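Local atomic coordinates of beta-galactosidase (Bacteroides thetaiotaomicron, PDB entry 5MUJ), a protein that is a glycoside hydrolase that binds a chain B oligosaccharide of the plant pectin rhamnogalacturonan II and probably cleaves arabinofuranosidic linkages in it. Residues 302-307 / 312-317; 31-36 / 280-285; 318-323 / 344-349; 240-245 / 272-277; 290-293 / 299-302. All blocks are in the same frame, centred on the assembly; numbering follows the deposited sequence.

Contact 1: 302-307 / 312-317; sequences TFAASY and WTDWHG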
# COMPACT_ATOMS: atom_id res chain seq x y z
N THR A 302 -4.58 5.25 -10.24
CA THR A 302 -5.74 4.88 -11.03
C THR A 302 -6.25 3.50 -10.58
O THR A 302 -5.94 3.04 -9.46
CB THR A 302 -5.50 5.06 -12.54
OG1 THR A 302 -6.71 4.81 -13.26
CG2 THR A 302 -4.40 4.15 -13.06
N PHE A 303 -7.03 2.81 -11.42
CA PHE A 303 -7.52 1.52 -11.02
C PHE A 303 -7.63 0.59 -12.21
O PHE A 303 -7.64 1.04 -13.35
CB PHE A 303 -8.88 1.63 -10.34
CG PHE A 303 -9.99 1.98 -11.29
CD1 PHE A 303 -10.21 3.31 -11.65
CD2 PHE A 303 -10.77 0.99 -11.86
CE1 PHE A 303 -11.25 3.65 -12.54
CE2 PHE A 303 -11.79 1.33 -12.76
CZ PHE A 303 -12.03 2.66 -13.09
N ALA A 304 -7.74 -0.69 -11.86
CA ALA A 304 -8.08 -1.75 -12.76
C ALA A 304 -9.21 -2.58 -12.20
O ALA A 304 -9.53 -2.48 -11.01
CB ALA A 304 -6.84 -2.61 -13.04
N ALA A 305 -9.83 -3.44 -13.01
CA ALA A 305 -10.87 -4.32 -12.50
C ALA A 305 -10.77 -5.73 -13.12
O ALA A 305 -10.17 -5.89 -14.19
CB ALA A 305 -12.27 -3.71 -12.68
N SER A 306 -11.32 -6.71 -12.42
CA SER A 306 -11.20 -8.13 -12.80
C SER A 306 -12.33 -8.95 -12.20
O SER A 306 -12.81 -8.64 -11.11
CB SER A 306 -9.86 -8.70 -12.32
OG SER A 306 -9.80 -10.05 -12.64
N TYR A 307 -12.76 -9.99 -12.90
CA TYR A 307 -13.76 -10.94 -12.34
C TYR A 307 -13.09 -12.15 -11.67
O TYR A 307 -13.72 -12.82 -10.82
CB TYR A 307 -14.73 -11.44 -13.41
CG TYR A 307 -15.63 -10.36 -13.93
CD1 TYR A 307 -16.69 -9.88 -13.15
CD2 TYR A 307 -15.43 -9.80 -15.19
CE1 TYR A 307 -17.53 -8.88 -13.62
CE2 TYR A 307 -16.25 -8.78 -15.66
CZ TYR A 307 -17.30 -8.33 -14.87
OH TYR A 307 -18.15 -7.32 -15.31
N TRP A 312 -6.64 -8.44 -15.58
CA TRP A 312 -7.02 -7.11 -15.09
C TRP A 312 -7.25 -6.19 -16.26
O TRP A 312 -6.42 -6.13 -17.14
CB TRP A 312 -5.90 -6.60 -14.18
CG TRP A 312 -5.92 -7.35 -12.88
CD1 TRP A 312 -5.16 -8.44 -12.55
CD2 TRP A 312 -6.78 -7.10 -11.73
NE1 TRP A 312 -5.52 -8.90 -11.29
CE2 TRP A 312 -6.47 -8.07 -10.75
CE3 TRP A 312 -7.76 -6.14 -11.44
CZ2 TRP A 312 -7.12 -8.13 -9.51
CZ3 TRP A 312 -8.42 -6.18 -10.18
CH2 TRP A 312 -8.10 -7.17 -9.24
N THR A 313 -8.38 -5.48 -16.25
CA THR A 313 -8.68 -4.49 -17.29
C THR A 313 -8.34 -3.13 -16.67
O THR A 313 -8.86 -2.80 -15.59
CB THR A 313 -10.17 -4.52 -17.67
OG1 THR A 313 -10.52 -5.81 -18.19
CG2 THR A 313 -10.49 -3.44 -18.71
N ASP A 314 -7.51 -2.36 -17.35
CA ASP A 314 -7.02 -1.07 -16.86
C ASP A 314 -8.05 0.02 -17.18
O ASP A 314 -8.62 0.02 -18.25
CB ASP A 314 -5.68 -0.78 -17.55
CG ASP A 314 -4.69 0.01 -16.71
OD1 ASP A 314 -4.98 0.41 -15.57
OD2 ASP A 314 -3.57 0.22 -17.25
N TRP A 315 -8.31 0.95 -16.25
CA TRP A 315 -9.09 2.12 -16.58
C TRP A 315 -8.56 2.92 -17.76
O TRP A 315 -7.41 3.26 -17.80
CB TRP A 315 -9.12 3.02 -15.34
CG TRP A 315 -9.85 4.37 -15.45
CD1 TRP A 315 -9.37 5.56 -15.00
CD2 TRP A 315 -11.13 4.66 -16.04
NE1 TRP A 315 -10.29 6.56 -15.23
CE2 TRP A 315 -11.36 6.05 -15.88
CE3 TRP A 315 -12.10 3.89 -16.69
CZ2 TRP A 315 -12.52 6.70 -16.35
CZ3 TRP A 315 -13.24 4.52 -17.16
CH2 TRP A 315 -13.46 5.92 -16.96
N HIS A 316 -9.46 3.34 -18.65
CA HIS A 316 -9.04 4.03 -19.89
C HIS A 316 -9.22 5.56 -19.86
O HIS A 316 -8.99 6.23 -20.87
CB HIS A 316 -9.78 3.44 -21.08
CG HIS A 316 -11.26 3.45 -20.92
ND1 HIS A 316 -12.07 4.39 -21.52
CD2 HIS A 316 -12.08 2.64 -20.21
CE1 HIS A 316 -13.33 4.16 -21.18
NE2 HIS A 316 -13.36 3.09 -20.42
N GLY A 317 -9.55 6.09 -18.69
CA GLY A 317 -9.93 7.51 -18.52
C GLY A 317 -8.96 8.21 -17.60
O GLY A 317 -7.91 7.67 -17.29
O HOH W 1 -6.29 5.85 -15.87
O HOH W 2 -10.29 -8.22 -16.75
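The hairpin between strands 299-306 and 313-314 forms the outer edge of one blade in a five-bladed beta-propeller, and F303 and W315 stack across it. A305 and T313 are an antiparallel hydrogen-bonded pair: A305 N donates to T313 O and T313 N to A305 O, both at 2.8 Å. A304 and D314 follow as the non-hydrogen-bonded pair, after which W315 N reaches F303 O at 3.0 Å. F303 and the five-membered ring of W315 form an offset stack, centroids 4.6 Å apart and planes at 20°. W315 CB also sits over the phenyl face, toward its rim, while CE1 of F303 comes to 3.3 Å from W315 CG. A trans chi1 (177°) swings the W315 indole back over F303; the opposite indole face is covered by the backbone N of G317, so the ring is sandwiched. T302 OG1 meets CD1 at the indole edge and shares a water with G317 O, 2.8 Å from each. At the turn end, S306 CB lies over the six-membered ring of W312, 3.4 Å from its centroid and 12° off the normal. Several polar ends bond outside the hairpin strands: W312 NE1 to L309 O, and the D314 oxygens to Y287 and H264. Strand 282-290 pairs with the inner side of 299-306, and helix 31-41 covers F303 and A305 through M34 while stacking Y38 on W315.

Contact 2: 31-36 / 280-285; sequences QERMEQ and GDVYVM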
# COMPACT_ATOMS: atom_id res chain seq x y z
N GLN A 31 -16.25 -1.49 -21.23
CA GLN A 31 -15.97 -0.06 -21.07
C GLN A 31 -17.05 0.62 -20.24
O GLN A 31 -16.74 1.40 -19.34
CB GLN A 31 -15.79 0.66 -22.41
CG GLN A 31 -14.35 0.56 -22.91
CD GLN A 31 -14.10 1.31 -24.21
OE1 GLN A 31 -15.00 1.93 -24.78
NE2 GLN A 31 -12.86 1.25 -24.68
N GLU A 32 -18.31 0.28 -20.52
CA GLU A 32 -19.45 0.76 -19.74
C GLU A 32 -19.33 0.48 -18.23
O GLU A 32 -19.58 1.38 -17.43
CB GLU A 32 -20.75 0.16 -20.26
CG GLU A 32 -22.00 0.84 -19.72
CD GLU A 32 -23.28 0.27 -20.30
OE1 GLU A 32 -23.25 -0.83 -20.90
OE2 GLU A 32 -24.33 0.94 -20.15
N ARG A 33 -18.96 -0.74 -17.86
CA ARG A 33 -18.81 -1.10 -16.44
C ARG A 33 -17.60 -0.37 -15.86
O ARG A 33 -17.67 0.13 -14.73
CB ARG A 33 -18.75 -2.63 -16.26
CG ARG A 33 -18.49 -3.17 -14.85
CD ARG A 33 -19.61 -2.86 -13.86
NE ARG A 33 -19.63 -3.73 -12.66
CZ ARG A 33 -20.15 -3.41 -11.46
NH1 ARG A 33 -20.70 -2.22 -11.24
NH2 ARG A 33 -20.10 -4.29 -10.46
N MSE A 34 -16.51 -0.23 -16.64
CA MSE A 34 -15.33 0.54 -16.18
C MSE A 34 -15.68 2.00 -15.89
O MSE A 34 -15.25 2.58 -14.87
CB MSE A 34 -14.18 0.44 -17.18
CG MSE A 34 -13.59 -0.97 -17.31
SE MSE A 34 -12.81 -1.61 -15.63
CE MSE A 34 -11.34 -0.32 -15.61
N GLU A 35 -16.51 2.57 -16.75
CA GLU A 35 -17.01 3.95 -16.52
C GLU A 35 -17.89 4.11 -15.27
O GLU A 35 -17.76 5.11 -14.55
CB GLU A 35 -17.68 4.47 -17.80
CG GLU A 35 -16.64 4.68 -18.90
CD GLU A 35 -17.21 4.87 -20.28
OE1 GLU A 35 -18.42 5.02 -20.41
OE2 GLU A 35 -16.42 4.88 -21.26
N GLN A 36 -18.74 3.12 -15.00
CA GLN A 36 -19.54 3.11 -13.77
C GLN A 36 -18.65 3.03 -12.51
O GLN A 36 -18.93 3.69 -11.53
CB GLN A 36 -20.53 1.95 -13.76
CG GLN A 36 -21.64 2.07 -14.80
CD GLN A 36 -22.43 0.78 -14.97
OE1 GLN A 36 -22.19 -0.22 -14.30
NE2 GLN A 36 -23.40 0.81 -15.89
N GLY A 280 -19.70 -5.79 -5.77
CA GLY A 280 -20.68 -6.64 -6.42
C GLY A 280 -20.00 -7.92 -6.82
O GLY A 280 -19.41 -8.60 -5.98
N ASP A 281 -20.06 -8.23 -8.12
CA ASP A 281 -19.35 -9.39 -8.68
C ASP A 281 -17.97 -9.04 -9.25
O ASP A 281 -17.30 -9.93 -9.79
CB ASP A 281 -20.23 -10.12 -9.73
CG ASP A 281 -20.64 -9.24 -10.92
OD1 ASP A 281 -20.27 -8.04 -11.00
OD2 ASP A 281 -21.38 -9.75 -11.80
N VAL A 282 -17.53 -7.79 -9.14
CA VAL A 282 -16.24 -7.37 -9.68
C VAL A 282 -15.23 -6.93 -8.59
O VAL A 282 -15.61 -6.34 -7.58
CB VAL A 282 -16.40 -6.31 -10.80
CG1 VAL A 282 -16.65 -4.92 -10.23
CG2 VAL A 282 -15.19 -6.29 -11.75
N TYR A 283 -13.96 -7.25 -8.81
CA TYR A 283 -12.85 -6.77 -7.98
C TYR A 283 -12.29 -5.53 -8.62
O TYR A 283 -12.12 -5.48 -9.85
CB TYR A 283 -11.72 -7.82 -7.87
CG TYR A 283 -12.14 -9.08 -7.18
CD1 TYR A 283 -12.24 -9.15 -5.78
CD2 TYR A 283 -12.43 -10.23 -7.91
CE1 TYR A 283 -12.61 -10.32 -5.15
CE2 TYR A 283 -12.84 -11.38 -7.28
CZ TYR A 283 -12.92 -11.42 -5.91
OH TYR A 283 -13.32 -12.58 -5.30
N VAL A 284 -12.03 -4.51 -7.78
CA VAL A 284 -11.41 -3.29 -8.20
C VAL A 284 -10.05 -3.17 -7.54
O VAL A 284 -9.95 -3.25 -6.31
CB VAL A 284 -12.29 -2.08 -7.81
CG1 VAL A 284 -11.61 -0.77 -8.22
CG2 VAL A 284 -13.63 -2.25 -8.48
N MSE A 285 -9.00 -3.00 -8.34
CA MSE A 285 -7.68 -2.80 -7.82
C MSE A 285 -7.37 -1.34 -7.97
O MSE A 285 -7.22 -0.84 -9.08
CB MSE A 285 -6.64 -3.61 -8.62
CG MSE A 285 -5.25 -3.41 -8.07
SE MSE A 285 -3.90 -3.95 -9.37
CE MSE A 285 -4.14 -5.88 -9.18
O HOH W 3 -19.92 -6.40 -13.26
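R33, near the start of helix 31-41, reaches across to D281 and V282 where strand 282-290 begins, and it is the only residue of 31-36 that touches 280-285. The charged part of the meeting is loose. R33 NH2 stands 3.8 Å from D281 OD1, a long salt bridge, with the guanidinium and carboxylate planes 62° apart, so the two groups do not form the flat paired arrangement. A water tightens the link: it accepts from R33 NE at 2.8 Å and donates to D281 OD1 at 2.8 Å, giving that oxygen both a direct electrostatic partner and a bridged one. V282 adds van der Waals packing: its CG1 is 3.5 Å from R33 NH2, with NE and CZ close by. The two side chains run past each other in opposite directions. Leaving the helix with chi1 trans (175°) and bending at chi2 (65°), the R33 chain spans a gap of 9.6 Å between the CA atoms of R33 and V282. An alanine here would take away the whole guanidinium, and is likely to leave D281 without its basic neighbour and one side of V282 less covered. Deeper in, M34 (selenomethionine in this crystal, as is M285) packs on F303 and A305, and I37 on V282 and V284. The result is a short N-terminal helix lying against the two middle strands of a propeller blade, with M34 buried beneath it and R33 tying its solvent side.

Contact 3: 318-323 / 344-349; sequences ADLIIP and VYHFYC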
# COMPACT_ATOMS: atom_id res chain seq x y z
N ALA A 318 -9.36 9.38 -17.11
CA ALA A 318 -8.53 10.24 -16.26
C ALA A 318 -8.10 9.49 -15.03
O ALA A 318 -8.87 8.73 -14.45
CB ALA A 318 -9.30 11.50 -15.84
N ASP A 319 -6.89 9.76 -14.61
CA ASP A 319 -6.35 9.13 -13.41
C ASP A 319 -7.13 9.65 -12.18
O ASP A 319 -7.58 10.78 -12.17
CB ASP A 319 -4.91 9.50 -13.29
CG ASP A 319 -4.06 8.78 -14.33
OD1 ASP A 319 -4.35 7.59 -14.60
OD2 ASP A 319 -3.13 9.40 -14.85
N LEU A 320 -7.19 8.83 -11.15
CA LEU A 320 -7.99 9.17 -9.95
C LEU A 320 -7.35 10.26 -9.12
O LEU A 320 -8.06 11.15 -8.60
CB LEU A 320 -8.14 7.93 -9.09
CG LEU A 320 -8.98 6.78 -9.62
CD1 LEU A 320 -9.08 5.65 -8.60
CD2 LEU A 320 -10.37 7.25 -10.03
N ILE A 321 -6.05 10.17 -8.90
CA ILE A 321 -5.29 11.13 -8.10
C ILE A 321 -4.04 11.50 -8.87
O ILE A 321 -3.29 10.60 -9.28
CB ILE A 321 -4.83 10.56 -6.73
CG1 ILE A 321 -6.01 10.01 -5.95
CG2 ILE A 321 -4.05 11.60 -5.93
CD1 ILE A 321 -6.97 11.06 -5.35
N ILE A 322 -3.83 12.78 -9.09
CA ILE A 322 -2.64 13.29 -9.77
C ILE A 322 -2.08 14.47 -9.03
O ILE A 322 -2.84 15.16 -8.29
CB ILE A 322 -2.93 13.68 -11.25
CG1 ILE A 322 -3.77 14.97 -11.40
CG2 ILE A 322 -3.59 12.51 -12.00
CD1 ILE A 322 -3.97 15.41 -12.84
N PRO A 323 -0.79 14.82 -9.24
CA PRO A 323 -0.22 16.07 -8.69
C PRO A 323 -1.00 17.28 -9.18
O PRO A 323 -1.24 17.42 -10.38
CB PRO A 323 1.21 16.09 -9.26
CG PRO A 323 1.55 14.65 -9.40
CD PRO A 323 0.26 13.97 -9.82
N VAL A 344 -16.72 8.91 -0.48
CA VAL A 344 -15.47 8.18 -0.76
C VAL A 344 -14.26 8.98 -0.29
O VAL A 344 -14.16 10.17 -0.60
CB VAL A 344 -15.29 7.85 -2.26
CG1 VAL A 344 -14.00 7.03 -2.46
CG2 VAL A 344 -16.47 7.09 -2.80
N TYR A 345 -13.39 8.33 0.49
CA TYR A 345 -12.17 8.94 1.01
C TYR A 345 -11.01 8.16 0.40
O TYR A 345 -10.88 6.97 0.66
CB TYR A 345 -12.08 8.84 2.55
CG TYR A 345 -13.24 9.46 3.32
CD1 TYR A 345 -14.49 8.82 3.41
CD2 TYR A 345 -13.08 10.66 4.00
CE1 TYR A 345 -15.54 9.41 4.10
CE2 TYR A 345 -14.12 11.23 4.71
CZ TYR A 345 -15.33 10.59 4.77
OH TYR A 345 -16.38 11.15 5.48
N HIS A 346 -10.17 8.86 -0.36
CA HIS A 346 -9.02 8.26 -0.99
C HIS A 346 -7.78 8.80 -0.29
O HIS A 346 -7.41 9.96 -0.48
CB HIS A 346 -9.01 8.58 -2.47
CG HIS A 346 -8.03 7.74 -3.27
ND1 HIS A 346 -8.32 7.33 -4.55
CD2 HIS A 346 -6.75 7.33 -3.02
CE1 HIS A 346 -7.29 6.65 -5.04
NE2 HIS A 346 -6.33 6.63 -4.15
N PHE A 347 -7.14 7.93 0.53
CA PHE A 347 -5.91 8.27 1.21
C PHE A 347 -4.71 7.99 0.31
O PHE A 347 -4.66 6.94 -0.37
CB PHE A 347 -5.77 7.44 2.50
CG PHE A 347 -6.86 7.74 3.51
CD1 PHE A 347 -8.11 7.14 3.40
CD2 PHE A 347 -6.64 8.63 4.56
CE1 PHE A 347 -9.14 7.42 4.32
CE2 PHE A 347 -7.67 8.92 5.47
CZ PHE A 347 -8.90 8.31 5.34
N TYR A 348 -3.76 8.91 0.25
CA TYR A 348 -2.62 8.75 -0.66
C TYR A 348 -1.40 9.43 -0.11
O TYR A 348 -1.50 10.17 0.86
CB TYR A 348 -2.95 9.29 -2.05
CG TYR A 348 -3.13 10.81 -2.20
CD1 TYR A 348 -4.38 11.43 -1.93
CD2 TYR A 348 -2.08 11.62 -2.51
CE1 TYR A 348 -4.52 12.79 -2.12
CE2 TYR A 348 -2.21 13.00 -2.67
CZ TYR A 348 -3.46 13.58 -2.44
OH TYR A 348 -3.63 14.97 -2.61
N CYS A 349 -0.23 9.12 -0.67
CA CYS A 349 1.03 9.72 -0.24
C CYS A 349 1.35 10.91 -1.13
O CYS A 349 1.39 10.78 -2.36
CB CYS A 349 2.18 8.70 -0.28
SG CYS A 349 3.81 9.40 0.06
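I321 sets its two branches on two different rings of strand 343-351. CG1 stands over the centre of the H346 imidazole, 3.7 Å from the centroid and 9° off the normal, whereas CG2 covers the Y348 phenol face at the same height, 3° off its normal. The split follows from chi1 (-54°), which puts CG1 beside the backbone N and CG2 beside the carbonyl carbon, so each branch finds its own ring. L320 meets H346 differently, its CD1 touching the imidazole edge at CE1 (4.1 Å), with the side chains crossing at about a right angle. Both rings are also held at their polar ends, H346 NE2 by S335 OG and Y348 OH by D328 and Y327. An alanine in place of H346 would probably open a gap beneath CG1 of I321 and leave S335 OG without its imidazole partner. L320 and I321 both face N301 in a classic beta bulge, and I321 bonds through its backbone to N301 of strand 299-306. The segment thus runs along the seam between two blades: I321 also packs on A332 of strand 331-340 and A362 of strand 357-363, the neighbours of 343-351 in the next sheet.

Contact 4: 240-245 / 272-277; sequences ERVGIA and GDAHIQ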
# COMPACT_ATOMS: atom_id res chain seq x y z
N GLU A 240 8.82 -2.38 -11.64
CA GLU A 240 8.04 -3.00 -10.53
C GLU A 240 6.67 -3.40 -11.03
O GLU A 240 6.00 -2.64 -11.73
CB GLU A 240 7.79 -2.04 -9.34
CG GLU A 240 9.07 -1.60 -8.70
CD GLU A 240 8.87 -0.86 -7.40
OE1 GLU A 240 7.81 -0.98 -6.74
OE2 GLU A 240 9.79 -0.11 -7.04
N ARG A 241 6.30 -4.60 -10.68
CA ARG A 241 5.15 -5.25 -11.20
C ARG A 241 4.40 -5.94 -10.05
O ARG A 241 4.97 -6.18 -8.97
CB ARG A 241 5.59 -6.31 -12.24
CG ARG A 241 6.28 -5.72 -13.45
CD ARG A 241 6.93 -6.83 -14.30
NE ARG A 241 7.69 -6.24 -15.39
CZ ARG A 241 8.97 -5.87 -15.33
NH1 ARG A 241 9.67 -5.95 -14.20
NH2 ARG A 241 9.57 -5.38 -16.41
N VAL A 242 3.18 -6.36 -10.33
CA VAL A 242 2.28 -6.92 -9.32
C VAL A 242 2.04 -8.41 -9.58
O VAL A 242 1.68 -8.81 -10.71
CB VAL A 242 0.95 -6.16 -9.29
CG1 VAL A 242 -0.05 -6.89 -8.42
CG2 VAL A 242 1.16 -4.74 -8.78
N GLY A 243 2.18 -9.20 -8.53
CA GLY A 243 1.90 -10.63 -8.59
C GLY A 243 1.22 -11.15 -7.36
O GLY A 243 1.01 -10.42 -6.42
N ILE A 244 0.90 -12.43 -7.40
CA ILE A 244 0.11 -13.13 -6.41
C ILE A 244 0.89 -14.27 -5.76
O ILE A 244 1.67 -15.02 -6.44
CB ILE A 244 -1.17 -13.68 -7.08
CG1 ILE A 244 -2.13 -12.55 -7.51
CG2 ILE A 244 -1.88 -14.70 -6.21
CD1 ILE A 244 -3.31 -13.02 -8.33
N ALA A 245 0.71 -14.44 -4.45
CA ALA A 245 1.21 -15.63 -3.74
C ALA A 245 0.07 -16.23 -2.98
O ALA A 245 -0.83 -15.49 -2.61
CB ALA A 245 2.35 -15.33 -2.82
N GLY A 272 2.37 -0.54 -8.69
CA GLY A 272 2.33 -1.13 -7.40
C GLY A 272 1.28 -0.70 -6.41
O GLY A 272 0.25 -0.11 -6.74
N ASP A 273 1.57 -1.09 -5.18
CA ASP A 273 0.67 -0.95 -4.05
C ASP A 273 -0.78 -1.26 -4.40
O ASP A 273 -1.68 -0.46 -4.21
CB ASP A 273 0.86 0.42 -3.37
CG ASP A 273 2.25 0.57 -2.72
OD1 ASP A 273 3.20 -0.15 -3.13
OD2 ASP A 273 2.38 1.37 -1.76
N ALA A 274 -0.99 -2.48 -4.87
CA ALA A 274 -2.29 -2.99 -5.17
C ALA A 274 -3.14 -3.06 -3.90
O ALA A 274 -2.71 -3.62 -2.88
CB ALA A 274 -2.22 -4.34 -5.87
N HIS A 275 -4.33 -2.49 -4.01
CA HIS A 275 -5.35 -2.39 -2.95
C HIS A 275 -6.66 -2.78 -3.59
O HIS A 275 -7.19 -2.06 -4.43
CB HIS A 275 -5.36 -0.95 -2.35
CG HIS A 275 -6.58 -0.60 -1.53
ND1 HIS A 275 -6.98 -1.33 -0.43
CD2 HIS A 275 -7.45 0.43 -1.64
CE1 HIS A 275 -8.06 -0.76 0.10
NE2 HIS A 275 -8.37 0.30 -0.62
N ILE A 276 -7.17 -3.95 -3.20
CA ILE A 276 -8.34 -4.60 -3.81
C ILE A 276 -9.59 -4.54 -2.93
O ILE A 276 -9.54 -4.89 -1.76
CB ILE A 276 -8.04 -6.07 -4.17
CG1 ILE A 276 -6.81 -6.12 -5.09
CG2 ILE A 276 -9.25 -6.73 -4.85
CD1 ILE A 276 -6.45 -7.50 -5.55
N GLN A 277 -10.70 -4.08 -3.52
CA GLN A 277 -12.01 -4.19 -2.91
C GLN A 277 -12.98 -4.88 -3.86
O GLN A 277 -12.79 -4.86 -5.07
CB GLN A 277 -12.52 -2.81 -2.52
CG GLN A 277 -11.67 -2.24 -1.39
CD GLN A 277 -12.23 -0.99 -0.80
OE1 GLN A 277 -13.40 -0.94 -0.40
NE2 GLN A 277 -11.38 0.04 -0.73
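V242 turns both methyls toward strand 270-279, CG2 resting on the bare backbone of G272 and CG1 on the methyl of A274. CG2 comes to 4.0 Å from G272 CA, and CG1 to 4.2 Å from A274 CB, so the contact is purely apolar, at van der Waals distances. One valine reaches both residues because, with chi1 at 170°, CG1 lies on the carbonyl side of the side chain and CG2 on the amide side, which spreads the pair along the facing strand. The closest CA atoms, those of V242 and G272, are 6.1 Å apart, and no hydrogen bond passes between the two segments. The same A274 methyl also packs on M285 of strand 282-290, so one CB touches its own sheet as well as a strand of the neighbouring one.

E240 and D273 bring two acidic groups near this seam, with E240 OE1 and D273 OD1 5.9 Å apart. N227 of strand 222-231 links the two strands: its OD1 accepts from the backbone N of D273, and its ND2 makes a weak hydrogen bond to E240 OE1. R241, whose CB points away from this interface, forms a salt bridge with E265.

Strand 238-247 belongs to one four-stranded sheet and 270-279 is the innermost strand of the next, so V242 packs between successive blades of the five-bladed propeller. E240 touches the bound galactose, so this seam reaches the glycan pocket.

Contact 5: 290-293 / 299-302; sequences AFEP and AFNT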
# COMPACT_ATOMS: atom_id res chain seq x y z
N ALA A 290 4.36 4.98 -11.35
CA ALA A 290 5.34 6.06 -11.44
C ALA A 290 6.19 5.84 -12.67
O ALA A 290 6.42 4.66 -13.07
CB ALA A 290 6.22 6.18 -10.20
N PHE A 291 6.70 6.93 -13.23
CA PHE A 291 7.63 6.87 -14.40
C PHE A 291 6.98 6.10 -15.55
O PHE A 291 7.65 5.33 -16.25
CB PHE A 291 8.99 6.31 -13.99
CG PHE A 291 9.52 6.91 -12.73
CD1 PHE A 291 9.69 8.29 -12.64
CD2 PHE A 291 9.73 6.12 -11.59
CE1 PHE A 291 10.11 8.87 -11.45
CE2 PHE A 291 10.15 6.70 -10.41
CZ PHE A 291 10.33 8.08 -10.33
N GLU A 292 5.69 6.34 -15.73
CA GLU A 292 4.93 5.86 -16.89
C GLU A 292 5.10 6.88 -18.03
O GLU A 292 4.75 8.04 -17.87
CB GLU A 292 3.45 5.71 -16.49
CG GLU A 292 2.44 5.48 -17.57
CD GLU A 292 2.87 4.44 -18.60
OE1 GLU A 292 3.24 3.33 -18.20
OE2 GLU A 292 2.80 4.75 -19.80
N PRO A 293 5.65 6.47 -19.20
CA PRO A 293 5.84 7.50 -20.25
C PRO A 293 4.59 8.26 -20.76
O PRO A 293 4.72 9.40 -21.21
CB PRO A 293 6.42 6.71 -21.42
CG PRO A 293 6.92 5.44 -20.85
CD PRO A 293 6.23 5.16 -19.56
N ALA A 299 4.09 10.50 -10.83
CA ALA A 299 3.38 9.42 -10.14
C ALA A 299 1.93 9.77 -9.82
O ALA A 299 1.61 10.93 -9.56
CB ALA A 299 4.11 8.99 -8.87
N PHE A 300 1.08 8.76 -9.84
CA PHE A 300 -0.36 8.93 -9.83
C PHE A 300 -1.08 7.66 -9.43
O PHE A 300 -0.47 6.58 -9.43
CB PHE A 300 -0.85 9.36 -11.21
CG PHE A 300 -0.47 8.36 -12.33
CD1 PHE A 300 0.80 8.39 -12.97
CD2 PHE A 300 -1.37 7.38 -12.70
CE1 PHE A 300 1.15 7.44 -13.96
CE2 PHE A 300 -1.02 6.44 -13.69
CZ PHE A 300 0.23 6.49 -14.31
N ASN A 301 -2.36 7.79 -9.07
CA ASN A 301 -3.24 6.66 -8.80
C ASN A 301 -4.33 6.51 -9.86
O ASN A 301 -4.95 7.49 -10.30
CB ASN A 301 -3.93 6.82 -7.43
CG ASN A 301 -2.96 6.74 -6.28
OD1 ASN A 301 -1.91 6.12 -6.36
ND2 ASN A 301 -3.32 7.36 -5.17
N THR A 302 -4.58 5.25 -10.24
CA THR A 302 -5.74 4.88 -11.03
C THR A 302 -6.25 3.50 -10.58
O THR A 302 -5.94 3.04 -9.46
CB THR A 302 -5.50 5.06 -12.54
OG1 THR A 302 -6.71 4.81 -13.26
CG2 THR A 302 -4.40 4.15 -13.06
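A290 and A299 meet methyl to methyl, CB to CB at 3.8 Å, as the last antiparallel non-hydrogen-bonded pair before the chain leaves strand 282-290; their CA atoms are only 4.1 Å apart. Beside them E292 lays its aliphatic part against F300. E292 CB lies in the plane of the phenyl ring at its edge, 3.8 Å from CE1, and CG follows at 4.1 Å from CZ. The E292 chain starts out extended (chi1 169°) and then bends at chi2 (45°), which leads the carboxylate away from the ring, its plane 80° from that of the phenyl. The acid is held there by a second-shell residue, S294, whose OG bonds to OE2.

Further out, backbone bonds tie F291 to K298 and F300 to S289, while F291 O accepts from T269, just ahead of strand 270-279, to whose I270 A290 is bonded. F291 has positive phi and projects away from strand 299-306; one face of its ring receives A290 CB, 3.7 Å above the plane and toward the rim. A299 backs onto F331 and H333 of strand 331-340, and F300 onto R295 and D319.

The 290-293 side of this hairpin end serves the glycan pocket: A290 touches the bound rhamnose, and F291 the galactose and the arabinopyranose. This is the loop joining the second and third strands of a propeller blade, here lining the sugar site.

In the fold
Contacts 1, 2, 4 and 5 all reach the blade made of strands 270-279, 282-290, 299-306 and 313-314. Contact 5 lies at its pocket end, the A290 side chain about 4 Å from a bound rhamnose; contact 1, sharing T302 with it, lies 14 Å away between centres on the outer strands, the T302 side chain about 14 Å from a bound rhamnose. Contact 2 adjoins contact 1, centres 8 Å apart, with A304 O 2.8 Å from M285 N. Contact 4 joins the preceding blade to the inner strand, and contact 3 joins the following one, meeting contact 5 at I321 O and N301 N (3.0 Å). The glycan is therefore met directly by contacts 4 and 5, the others lying farther out.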